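FAD linked oxidase-like protein (Myceliophthora thermophila, PDB 5L6G) catalyses the oxidation of the C1 hydroxyl of xylooligosaccharides and related sugars to lactones, using bicovalently bound FAD and reducing oxygen to hydrogen peroxide. Local coordinates at residues Asn88-Gly93 / His107-Leu112; Ala97-Gly102 / Tyr487-Val492. All blocks are in the same frame, centred on the assembly; numbering follows the deposited sequence.

Contact 1 of 2, residues Asn88-Gly93 / His107-Leu112; sequences NPKSGG and HLVVEL. With FAD (flavin-adenine dinucleotide), chain D.
Residues 88-90 and 108-111 pair as parallel strands in the small mixed sheet of the PCMH-type FAD-binding domain, and the loop after Lys90 grips the cofactor's pyrophosphate. Backbone bonds alternate across the pair, from Asn88 N to Leu108 O as far as Leu112 N to Lys90 O; Pro89, lacking an N-H, falls where none is needed. At one end His107 ND1 donates to Asn88 OD1 in a notably short hydrogen bond (2.5 Å), lying in the plane of both groups. At the other, Lys90 runs out with CG anti to the backbone N (chi1 -173°) and NZ reaches the syn lone pair of Glu111 OE1 at 2.7 Å; NZ also bonds Asp49 O. One water joins Glu111 OE2 to Ser91 O. Pro89 O accepts from FAD O2B at 2.6 Å, and the proline ring lies against the adenine, with Leu112 CD1 3.9 Å from Pro89 CB. Ser91 N and Gly93 N both bond FAD O1A, and Gly92 N bonds FAD O1P, so both phosphates are held; a side chain on Gly92 would collide with FAD O2P. Strand 63-65 flanks 108-111 on its other edge, helix 70-83 packs on Leu108 and Leu112, and Ile219 of strand 219-229 touches Pro89 and Val110.

Contact 2 of 2, residues Ala97-Gly102 / Tyr487-Val492; sequences ASFGLG and YYPQAV. With FAD (flavin-adenine dinucleotide), chain D.
Phe99, in the loop that follows the pyrophosphate-binding residues of the FAD domain, packs against a type I beta turn, Tyr488 to Ala491, in the berberine-like C-terminal region. No hydrogen bond crosses between the two segments; the tight part is aromatic and apolar. The Phe99 ring is sandwiched: Ala97 CB sits over the centre of one face, small enough to fit there, while Tyr488 CD2 lies 3.4 Å above the other, displaced toward the rim. The two ring planes make an oblique 42°, and their closest atoms are Phe99 CD2 and Tyr488 CE2, 3.4 Å apart. Tyr488 holds CG between its backbone N and carbonyl carbon (chi1 58°), which folds the ring back over its own turn, with Ala491 N above one face and the ribose oxygen FAD O3B on the opposite face. Its hydroxyl bonds Ser215 OG. An alanine in place of Phe99 is likely to open a gap between Ala97 and Tyr488 and leave the tyrosine ring less firmly held beside the ribose. Gly100, also next to FAD, suits its site because a CB there would come too close to FAD O2A. The looser side lies around Pro489, which is partly exposed and whose CD stays 4.1 Å from Phe99 CE1. The one close point there is made by backbone: Gly102 O approaches Pro489 CD at 3.4 Å. The positive phi of Gly102 (110°) is a conformation that a residue with a CB would find strained. Gln490 closes the edge of the phenylalanine. Its amide is fixed by Tyr465 OH at OE1 and by the carbonyls of Asp453 and Leu456 at NE2, and OE1 lies in the Phe99 ring plane, 3.3 Å from CE2.

The four segments alternate along the chain: 88-93, 97-102, 107-112 and, after a long interval, 487-492. Contact 1 pairs two neighbouring strands of the FAD domain's mixed sheet; one side of contact 2, 97-102, lies in the loop between those strands, and 487-492, after helix 470-480, packs onto it. Their centres are 11 Å apart, and they meet directly: Asn88 ND2 is 3.0 Å from Tyr487 O, a probable hydrogen bond, and Gly102 CA packs 3.2 Å from Asn88 OD1. Segments 88-93 and 97-102 meet FAD directly, whereas 487-492 backs Phe99 mostly from behind, with the Tyr488 ring near the ribose.

Contact 1 of 2, residues Asn88-Gly93 / His107-Leu112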
loop_
_atom_site.group_PDB
_atom_site.type_symbol
_atom_site.label_atom_id
_atom_site.label_comp_id
_atom_site.label_asym_id
_atom_site.label_seq_id
_atom_site.Cartn_x
_atom_site.Cartn_y
_atom_site.Cartn_z
ATOM N N ASN A 88 -4.137 15.774 -8.921
ATOM C CA ASN A 88 -3.571 14.583 -8.295
ATOM C C ASN A 88 -3.107 13.602 -9.336
ATOM O O ASN A 88 -3.797 13.404 -10.313
ATOM C CB ASN A 88 -4.620 13.889 -7.408
ATOM C CG ASN A 88 -5.328 14.853 -6.511
ATOM O OD1 ASN A 88 -6.348 15.444 -6.897
ATOM N ND2 ASN A 88 -4.763 15.087 -5.334
ATOM N N PRO A 89 -1.965 12.947 -9.103
ATOM C CA PRO A 89 -1.555 11.857 -9.956
ATOM C C PRO A 89 -2.352 10.599 -9.673
ATOM O O PRO A 89 -2.714 10.338 -8.527
ATOM C CB PRO A 89 -0.095 11.647 -9.576
ATOM C CG PRO A 89 -0.026 12.067 -8.166
ATOM C CD PRO A 89 -1.017 13.166 -8.002
ATOM N N LYS A 90 -2.634 9.845 -10.729
ATOM C CA LYS A 90 -3.257 8.526 -10.633
ATOM C C LYS A 90 -2.335 7.556 -11.341
ATOM O O LYS A 90 -2.079 7.684 -12.562
ATOM C CB LYS A 90 -4.621 8.531 -11.281
ATOM C CG LYS A 90 -5.409 7.242 -11.091
ATOM C CD LYS A 90 -6.788 7.403 -11.738
ATOM C CE LYS A 90 -7.431 6.072 -12.007
ATOM N NZ LYS A 90 -7.727 5.927 -13.424
ATOM N N SER A 91 -1.788 6.626 -10.578
ATOM C CA SER A 91 -0.863 5.640 -11.126
ATOM C C SER A 91 -1.638 4.353 -11.439
ATOM O O SER A 91 -2.068 4.160 -12.565
ATOM C CB SER A 91 0.310 5.424 -10.176
ATOM O OG SER A 91 1.139 4.360 -10.604
ATOM N N GLY A 92 -1.868 3.500 -10.445
ATOM C CA GLY A 92 -2.642 2.278 -10.647
ATOM C C GLY A 92 -4.130 2.432 -10.355
ATOM O O GLY A 92 -4.938 1.566 -10.701
ATOM N N GLY A 93 -4.486 3.548 -9.721
ATOM C CA GLY A 93 -5.864 3.836 -9.347
ATOM C C GLY A 93 -6.435 2.982 -8.249
ATOM O O GLY A 93 -7.655 2.949 -8.095
ATOM N N HIS A 107 -11.118 17.739 -9.507
ATOM C CA HIS A 107 -9.655 17.903 -9.606
ATOM C C HIS A 107 -9.203 17.525 -10.994
ATOM O O HIS A 107 -9.868 16.760 -11.695
ATOM C CB HIS A 107 -8.920 16.971 -8.643
ATOM C CG HIS A 107 -9.158 17.274 -7.203
ATOM N ND1 HIS A 107 -8.241 16.960 -6.220
ATOM C CD2 HIS A 107 -10.188 17.894 -6.581
ATOM C CE1 HIS A 107 -8.721 17.339 -5.048
ATOM N NE2 HIS A 107 -9.901 17.904 -5.239
ATOM N N LEU A 108 -8.049 18.057 -11.378
ATOM C CA LEU A 108 -7.331 17.555 -12.534
ATOM C C LEU A 108 -6.698 16.246 -12.129
ATOM O O LEU A 108 -5.981 16.201 -11.139
ATOM C CB LEU A 108 -6.231 18.521 -12.948
ATOM C CG LEU A 108 -5.256 17.986 -13.991
ATOM C CD1 LEU A 108 -5.972 17.710 -15.305
ATOM C CD2 LEU A 108 -4.118 18.973 -14.196
ATOM N N VAL A 109 -6.950 15.204 -12.891
ATOM C CA VAL A 109 -6.321 13.931 -12.659
ATOM C C VAL A 109 -5.226 13.766 -13.688
ATOM O O VAL A 109 -5.477 13.854 -14.894
ATOM C CB VAL A 109 -7.335 12.779 -12.739
ATOM C CG1 VAL A 109 -6.606 11.441 -12.697
ATOM C CG2 VAL A 109 -8.312 12.901 -11.591
ATOM N N VAL A 110 -4.016 13.551 -13.200
ATOM C CA VAL A 110 -2.867 13.322 -14.064
ATOM C C VAL A 110 -2.715 11.820 -14.129
ATOM O O VAL A 110 -2.126 11.196 -13.249
ATOM C CB VAL A 110 -1.618 14.031 -13.518
ATOM C CG1 VAL A 110 -0.415 13.824 -14.440
ATOM C CG2 VAL A 110 -1.950 15.509 -13.341
ATOM N N GLU A 111 -3.340 11.249 -15.148
ATOM C CA GLU A 111 -3.381 9.815 -15.328
ATOM C C GLU A 111 -2.058 9.339 -15.931
ATOM O O GLU A 111 -1.724 9.715 -17.049
ATOM C CB GLU A 111 -4.529 9.454 -16.272
ATOM C CG GLU A 111 -4.531 8.008 -16.711
ATOM C CD GLU A 111 -4.813 7.081 -15.557
ATOM O OE1 GLU A 111 -5.902 7.206 -14.955
ATOM O OE2 GLU A 111 -3.964 6.234 -15.236
ATOM N N LEU A 112 -1.363 8.465 -15.211
ATOM C CA LEU A 112 0.018 8.099 -15.485
ATOM C C LEU A 112 0.170 6.736 -16.143
ATOM O O LEU A 112 1.288 6.306 -16.398
ATOM C CB LEU A 112 0.811 8.092 -14.176
ATOM C CG LEU A 112 0.855 9.426 -13.429
ATOM C CD1 LEU A 112 1.620 9.226 -12.139
ATOM C CD2 LEU A 112 1.529 10.514 -14.255
HETATM P PA FAD D . -3.569 5.525 -6.929
HETATM O O1A FAD D . -3.234 5.807 -8.375
HETATM O O2A FAD D . -5.020 5.538 -6.563
HETATM O O5B FAD D . -2.692 6.424 -5.984
HETATM C C5B FAD D . -2.748 6.367 -4.556
HETATM C C4B FAD D . -2.217 7.657 -3.971
HETATM O O4B FAD D . -0.862 7.842 -4.387
HETATM C C3B FAD D . -2.983 8.879 -4.450
HETATM O O3B FAD D . -2.960 9.868 -3.443
HETATM C C2B FAD D . -2.171 9.356 -5.627
HETATM O O2B FAD D . -2.386 10.724 -5.954
HETATM C C1B FAD D . -0.767 9.044 -5.160
HETATM N N9A FAD D . 0.124 8.847 -6.305
HETATM C C8A FAD D . -0.003 7.991 -7.316
HETATM N N7A FAD D . 1.022 8.127 -8.192
HETATM C C5A FAD D . 1.800 9.084 -7.688
HETATM C C6A FAD D . 3.029 9.742 -8.126
HETATM N N6A FAD D . 3.582 9.304 -9.274
HETATM N N1A FAD D . 3.515 10.736 -7.355
HETATM C C2A FAD D . 2.947 11.131 -6.212
HETATM N N3A FAD D . 1.798 10.559 -5.744
HETATM C C4A FAD D . 1.214 9.554 -6.454
HETATM N N1 FAD D . -0.928 -2.539 -0.405
HETATM C C2 FAD D . 0.078 -3.191 0.258
HETATM O O2 FAD D . 0.826 -2.534 1.035
HETATM N N3 FAD D . 0.297 -4.514 0.060
HETATM C C4 FAD D . -0.445 -5.258 -0.795
HETATM O O4 FAD D . -0.254 -6.492 -0.989
HETATM C C4X FAD D . -1.554 -4.626 -1.541
HETATM N N5 FAD D . -2.355 -5.297 -2.418
HETATM C C5X FAD D . -3.371 -4.685 -3.133
HETATM C C6 FAD D . -4.170 -5.376 -4.053
HETATM C C7 FAD D . -5.198 -4.705 -4.735
HETATM C C7M FAD D . -6.048 -5.493 -5.701
HETATM C C8 FAD D . -5.429 -3.232 -4.535
HETATM C C8M FAD D . -6.488 -2.464 -5.317
HETATM C C9 FAD D . -4.614 -2.566 -3.626
HETATM C C9A FAD D . -3.606 -3.231 -2.904
HETATM N N10 FAD D . -2.783 -2.564 -1.958
HETATM C C10 FAD D . -1.752 -3.198 -1.261
HETATM C "C1'" FAD D . -2.944 -1.145 -1.662
HETATM C "C2'" FAD D . -2.067 -0.280 -2.510
HETATM O "O2'" FAD D . -0.747 -0.349 -1.963
HETATM C "C3'" FAD D . -2.590 1.137 -2.349
HETATM O "O3'" FAD D . -3.966 1.225 -2.735
HETATM C "C4'" FAD D . -1.743 2.066 -3.223
HETATM O "O4'" FAD D . -1.695 3.362 -2.609
HETATM C "C5'" FAD D . -2.321 2.115 -4.615
HETATM O "O5'" FAD D . -1.356 2.665 -5.515
HETATM P P FAD D . -1.870 3.119 -6.936
HETATM O O1P FAD D . -0.800 3.851 -7.682
HETATM O O2P FAD D . -2.520 1.966 -7.632
HETATM O O3P FAD D . -3.120 4.035 -6.531
HETATM O O HOH W 1 -4.589 4.598 -13.357
#

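Contact 2 of 2, residues Ala97-Gly102 / Tyr487-Val492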
loop_
_atom_site.group_PDB
_atom_site.type_symbol
_atom_site.label_atom_id
_atom_site.label_comp_id
_atom_site.label_asym_id
_atom_site.label_seq_id
_atom_site.Cartn_x
_atom_site.Cartn_y
_atom_site.Cartn_z
ATOM N N ALA A 97 -9.815 4.919 -1.220
ATOM C CA ALA A 97 -10.631 6.118 -1.032
ATOM C C ALA A 97 -10.728 6.917 -2.334
ATOM O O ALA A 97 -11.249 8.036 -2.365
ATOM C CB ALA A 97 -10.010 6.976 0.052
ATOM N N SER A 98 -10.206 6.333 -3.412
ATOM C CA SER A 98 -10.169 6.987 -4.724
ATOM C C SER A 98 -9.432 8.314 -4.688
ATOM O O SER A 98 -9.784 9.246 -5.432
ATOM C CB SER A 98 -11.590 7.179 -5.290
ATOM O OG SER A 98 -12.275 5.942 -5.439
ATOM N N PHE A 99 -8.392 8.392 -3.865
ATOM C CA PHE A 99 -7.591 9.612 -3.781
ATOM C C PHE A 99 -6.809 9.974 -5.048
ATOM O O PHE A 99 -6.462 11.141 -5.226
ATOM C CB PHE A 99 -6.667 9.579 -2.575
ATOM C CG PHE A 99 -7.368 9.653 -1.233
ATOM C CD1 PHE A 99 -8.621 10.273 -1.074
ATOM C CD2 PHE A 99 -6.723 9.161 -0.110
ATOM C CE1 PHE A 99 -9.219 10.357 0.177
ATOM C CE2 PHE A 99 -7.307 9.256 1.136
ATOM C CZ PHE A 99 -8.551 9.847 1.280
ATOM N N GLY A 100 -6.548 8.999 -5.929
ATOM C CA GLY A 100 -5.934 9.266 -7.233
ATOM C C GLY A 100 -6.860 10.039 -8.145
ATOM O O GLY A 100 -6.405 10.703 -9.058
ATOM N N LEU A 101 -8.165 9.966 -7.886
ATOM C CA LEU A 101 -9.133 10.832 -8.560
ATOM C C LEU A 101 -9.318 12.178 -7.867
ATOM O O LEU A 101 -9.990 13.044 -8.404
ATOM C CB LEU A 101 -10.485 10.139 -8.660
ATOM C CG LEU A 101 -10.522 8.847 -9.461
ATOM C CD1 LEU A 101 -11.901 8.232 -9.297
ATOM C CD2 LEU A 101 -10.206 9.091 -10.932
ATOM N N GLY A 102 -8.719 12.324 -6.693
ATOM C CA GLY A 102 -8.753 13.542 -5.904
ATOM C C GLY A 102 -9.589 13.401 -4.652
ATOM O O GLY A 102 -9.615 14.314 -3.830
ATOM N N TYR A 487 -3.908 18.746 -3.101
ATOM C CA TYR A 487 -4.855 18.497 -2.037
ATOM C C TYR A 487 -5.694 17.271 -2.315
ATOM O O TYR A 487 -6.102 17.027 -3.439
ATOM C CB TYR A 487 -5.786 19.718 -1.863
ATOM C CG TYR A 487 -6.922 19.428 -0.924
ATOM C CD1 TYR A 487 -6.739 19.514 0.441
ATOM C CD2 TYR A 487 -8.156 18.973 -1.401
ATOM C CE1 TYR A 487 -7.760 19.220 1.317
ATOM C CE2 TYR A 487 -9.189 18.677 -0.530
ATOM C CZ TYR A 487 -8.977 18.781 0.833
ATOM O OH TYR A 487 -9.977 18.478 1.733
ATOM N N TYR A 488 -5.923 16.495 -1.265
ATOM C CA TYR A 488 -7.007 15.547 -1.216
ATOM C C TYR A 488 -7.457 15.527 0.239
ATOM O O TYR A 488 -6.772 16.090 1.080
ATOM C CB TYR A 488 -6.625 14.177 -1.749
ATOM C CG TYR A 488 -5.470 13.482 -1.074
ATOM C CD1 TYR A 488 -4.158 13.748 -1.447
ATOM C CD2 TYR A 488 -5.695 12.518 -0.127
ATOM C CE1 TYR A 488 -3.085 13.064 -0.871
ATOM C CE2 TYR A 488 -4.635 11.840 0.462
ATOM C CZ TYR A 488 -3.335 12.123 0.092
ATOM O OH TYR A 488 -2.304 11.399 0.678
ATOM N N PRO A 489 -8.619 14.929 0.528
ATOM C CA PRO A 489 -9.222 15.138 1.859
ATOM C C PRO A 489 -8.433 14.607 3.056
ATOM O O PRO A 489 -8.707 15.004 4.178
ATOM C CB PRO A 489 -10.573 14.442 1.725
ATOM C CG PRO A 489 -10.912 14.645 0.272
ATOM C CD PRO A 489 -9.608 14.371 -0.416
ATOM N N GLN A 490 -7.456 13.731 2.815
ATOM C CA GLN A 490 -6.541 13.318 3.872
ATOM C C GLN A 490 -5.097 13.712 3.614
ATOM O O GLN A 490 -4.174 13.083 4.142
ATOM C CB GLN A 490 -6.673 11.820 4.127
ATOM C CG GLN A 490 -8.074 11.452 4.604
ATOM C CD GLN A 490 -8.230 9.981 4.905
ATOM O OE1 GLN A 490 -7.481 9.148 4.399
ATOM N NE2 GLN A 490 -9.223 9.646 5.713
ATOM N N ALA A 491 -4.896 14.775 2.838
ATOM C CA ALA A 491 -3.559 15.302 2.609
ATOM C C ALA A 491 -2.999 15.951 3.869
ATOM O O ALA A 491 -3.725 16.539 4.693
ATOM C CB ALA A 491 -3.525 16.298 1.468
ATOM N N VAL A 492 -1.677 15.859 3.978
ATOM C CA VAL A 492 -0.937 16.582 4.991
ATOM C C VAL A 492 -1.209 18.078 4.848
ATOM O O VAL A 492 -1.129 18.614 3.751
ATOM C CB VAL A 492 0.563 16.325 4.854
ATOM C CG1 VAL A 492 1.347 17.240 5.769
ATOM C CG2 VAL A 492 0.858 14.848 5.180
HETATM P PA FAD D . -3.569 5.525 -6.929
HETATM O O1A FAD D . -3.234 5.807 -8.375
HETATM O O2A FAD D . -5.020 5.538 -6.563
HETATM O O5B FAD D . -2.692 6.424 -5.984
HETATM C C5B FAD D . -2.748 6.367 -4.556
HETATM C C4B FAD D . -2.217 7.657 -3.971
HETATM O O4B FAD D . -0.862 7.842 -4.387
HETATM C C3B FAD D . -2.983 8.879 -4.450
HETATM O O3B FAD D . -2.960 9.868 -3.443
HETATM C C2B FAD D . -2.171 9.356 -5.627
HETATM O O2B FAD D . -2.386 10.724 -5.954
HETATM C C1B FAD D . -0.767 9.044 -5.160
HETATM N N9A FAD D . 0.124 8.847 -6.305
HETATM C C8A FAD D . -0.003 7.991 -7.316
HETATM N N7A FAD D . 1.022 8.127 -8.192
HETATM C C5A FAD D . 1.800 9.084 -7.688
HETATM C C6A FAD D . 3.029 9.742 -8.126
HETATM N N6A FAD D . 3.582 9.304 -9.274
HETATM N N1A FAD D . 3.515 10.736 -7.355
HETATM C C2A FAD D . 2.947 11.131 -6.212
HETATM N N3A FAD D . 1.798 10.559 -5.744
HETATM C C4A FAD D . 1.214 9.554 -6.454
HETATM N N1 FAD D . -0.928 -2.539 -0.405
HETATM C C2 FAD D . 0.078 -3.191 0.258
HETATM O O2 FAD D . 0.826 -2.534 1.035
HETATM N N3 FAD D . 0.297 -4.514 0.060
HETATM C C4 FAD D . -0.445 -5.258 -0.795
HETATM O O4 FAD D . -0.254 -6.492 -0.989
HETATM C C4X FAD D . -1.554 -4.626 -1.541
HETATM N N5 FAD D . -2.355 -5.297 -2.418
HETATM C C5X FAD D . -3.371 -4.685 -3.133
HETATM C C6 FAD D . -4.170 -5.376 -4.053
HETATM C C7 FAD D . -5.198 -4.705 -4.735
HETATM C C7M FAD D . -6.048 -5.493 -5.701
HETATM C C8 FAD D . -5.429 -3.232 -4.535
HETATM C C8M FAD D . -6.488 -2.464 -5.317
HETATM C C9 FAD D . -4.614 -2.566 -3.626
HETATM C C9A FAD D . -3.606 -3.231 -2.904
HETATM N N10 FAD D . -2.783 -2.564 -1.958
HETATM C C10 FAD D . -1.752 -3.198 -1.261
HETATM C "C1'" FAD D . -2.944 -1.145 -1.662
HETATM C "C2'" FAD D . -2.067 -0.280 -2.510
HETATM O "O2'" FAD D . -0.747 -0.349 -1.963
HETATM C "C3'" FAD D . -2.590 1.137 -2.349
HETATM O "O3'" FAD D . -3.966 1.225 -2.735
HETATM C "C4'" FAD D . -1.743 2.066 -3.223
HETATM O "O4'" FAD D . -1.695 3.362 -2.609
HETATM C "C5'" FAD D . -2.321 2.115 -4.615
HETATM O "O5'" FAD D . -1.356 2.665 -5.515
HETATM P P FAD D . -1.870 3.119 -6.936
HETATM O O1P FAD D . -0.800 3.851 -7.682
HETATM O O2P FAD D . -2.520 1.966 -7.632
HETATM O O3P FAD D . -3.120 4.035 -6.531
#